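Local coordinates for protein pentalenene synthase (Streptomyces chartreusis NRRL 3882, PDB 6Q4S) that probably cyclises farnesyl diphosphate, with magnesium as cofactor, to the bicyclic sesquiterpene alcohol 7-epi-alpha-eudesmol, at residues S186-A189 with G190-S193. Numbering follows the deposited sequence.
Sequences SIDA and GERS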
ATOM      1  N   SER A 186       6.360  -4.470  11.340  1.00 29.69           N
ATOM      2  CA  SER A 186       7.538  -4.870  12.176  1.00 28.38           C
ATOM      3  C   SER A 186       8.009  -6.274  11.854  1.00 28.13           C
ATOM      4  O   SER A 186       9.244  -6.498  11.753  1.00 28.96           O
ATOM      5  CB  SER A 186       7.279  -4.632  13.661  1.00 28.71           C
ATOM      6  OG  SER A 186       6.862  -3.299  13.876  1.00 26.42           O
ATOM      7  N   ILE A 187       7.061  -7.199  11.692  1.00 28.81           N
ATOM      8  CA  ILE A 187       7.327  -8.575  11.291  1.00 31.52           C
ATOM      9  C   ILE A 187       7.836  -8.641   9.870  1.00 29.99           C
ATOM     10  O   ILE A 187       8.857  -9.314   9.584  1.00 30.79           O
ATOM     11  CB  ILE A 187       6.099  -9.472  11.450  1.00 35.85           C
ATOM     12  CG1 ILE A 187       5.803  -9.694  12.946  1.00 32.78           C
ATOM     13  CG2 ILE A 187       6.322 -10.848  10.797  1.00 34.93           C
ATOM     14  CD1 ILE A 187       4.336 -10.021  13.225  1.00 35.21           C
ATOM     15  N   ASP A 188       7.209  -7.868   8.982  1.00 28.81           N
ATOM     16  CA  ASP A 188       7.648  -7.809   7.580  1.00 31.15           C
ATOM     17  C   ASP A 188       9.153  -7.464   7.513  1.00 29.55           C
ATOM     18  O   ASP A 188       9.861  -8.019   6.707  1.00 31.24           O
ATOM     19  CB  ASP A 188       6.886  -6.755   6.787  1.00 31.71           C
ATOM     20  CG  ASP A 188       5.403  -7.066   6.609  1.00 29.67           C
ATOM     21  OD1 ASP A 188       4.975  -8.235   6.640  1.00 29.48           O
ATOM     22  OD2 ASP A 188       4.656  -6.115   6.370  1.00 31.40           O
ATOM     23  N   ALA A 189       9.631  -6.565   8.357  1.00 30.40           N
ATOM     24  CA  ALA A 189      10.989  -6.150   8.228  1.00 29.54           C
ATOM     25  C   ALA A 189      11.959  -7.275   8.640  1.00 36.78           C
ATOM     26  O   ALA A 189      13.164  -7.124   8.427  1.00 32.19           O
ATOM     27  CB  ALA A 189      11.267  -4.929   9.062  1.00 29.38           C
ATOM     28  N   GLY A 190      11.470  -8.329   9.311  1.00 28.97           N
ATOM     29  CA  GLY A 190      12.330  -9.422   9.684  1.00 33.22           C
ATOM     30  C   GLY A 190      12.983 -10.087   8.461  1.00 39.56           C
ATOM     31  O   GLY A 190      14.136 -10.547   8.513  1.00 37.88           O
ATOM     32  N   GLU A 191      12.238 -10.116   7.372  1.00 34.49           N
ATOM     33  CA  GLU A 191      12.680 -10.705   6.116  1.00 31.99           C
ATOM     34  C   GLU A 191      13.841  -9.813   5.569  1.00 33.21           C
ATOM     35  O   GLU A 191      14.895 -10.323   5.201  1.00 33.14           O
ATOM     36  CB  GLU A 191      11.514 -10.729   5.123  1.00 31.02           C
ATOM     37  CG  GLU A 191      10.519 -11.824   5.368  1.00 35.38           C
ATOM     38  CD  GLU A 191       9.161 -11.553   4.749  1.00 34.49           C
ATOM     39  OE1 GLU A 191       8.834 -12.050   3.636  1.00 34.72           O
ATOM     40  OE2 GLU A 191       8.410 -10.796   5.375  1.00 36.50           O
ATOM     41  N   ARG A 192      13.695  -8.491   5.607  1.00 33.75           N
ATOM     42  CA  ARG A 192      14.803  -7.617   5.217  1.00 34.00           C
ATOM     43  C   ARG A 192      16.055  -7.791   6.078  1.00 36.02           C
ATOM     44  O   ARG A 192      17.154  -7.788   5.525  1.00 35.57           O
ATOM     45  CB  ARG A 192      14.374  -6.143   5.185  1.00 30.75           C
ATOM     46  CG  ARG A 192      15.486  -5.106   5.077  1.00 29.69           C
ATOM     47  CD  ARG A 192      16.184  -5.341   3.729  1.00 31.48           C
ATOM     48  NE  ARG A 192      17.145  -4.279   3.532  1.00 30.44           N
ATOM     49  CZ  ARG A 192      18.405  -4.352   3.953  1.00 34.44           C
ATOM     50  NH1 ARG A 192      18.809  -5.408   4.602  1.00 35.33           N
ATOM     51  NH2 ARG A 192      19.265  -3.375   3.754  1.00 30.86           N
ATOM     52  N   SER A 193      15.869  -7.907   7.389  0.50 31.90           N
ATOM     53  CA  SER A 193      16.947  -7.961   8.344  0.50 34.58           C
ATOM     54  C   SER A 193      17.808  -9.221   8.226  0.50 35.71           C
ATOM     55  O   SER A 193      19.019  -9.167   8.443  0.50 40.76           O
ATOM     56  CB  SER A 193      16.377  -7.897   9.748  0.50 36.21           C
ATOM     57  OG  SER A 193      17.394  -8.129  10.675  0.50 32.60           O
TER
HETATM   58  O   HOH W   1       8.405 -11.442   8.040  1.00 44.42           O
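This is a local, buried contact along helix 183-194, where Ile-187, Asp-188 and Ala-189 meet Gly-190, Glu-191 and Ser-193, three or four residues on, within the all-helical class I terpene synthase fold. Two i to i+3 hydrogen bonds, of the 3-10 type, interrupt the regular pattern. Gly-190 N gives its hydrogen to Ile-187 O at 2.8 Å, from above the carbonyl plane. Glu-191 N reaches Asp-188 O in the same manner at 3.2 Å. The regular i to i+4 pattern returns with Ser-193 N and Ala-189 O, 3.0 Å apart. A beta carbon at Gly-190 would lie tight against Ile-187 O, which is consistent with glycine at this turn. Trp-72 and Tyr-58 pack on Ala-189.

Glu-191 carries the side-chain part. Its CG stands anti to the carbonyl carbon (chi1 -78°), and the extended chain runs back along the helix. Its OE2 lies 4.5 Å from Asp-188 OD1. Arg-141 forms salt bridges to Glu-191 OE1 and Asp-188 OD1, and probably offsets the like charges; Arg-212 also pairs with Asp-188. A glutamine in place of Glu-191 would probably cost Arg-141 one negative partner and leave it to the carboxylate of Asp-188. One water bridges the two turns, donating to Ile-187 O and to Glu-191 OE2, each 2.7 Å from the water oxygen.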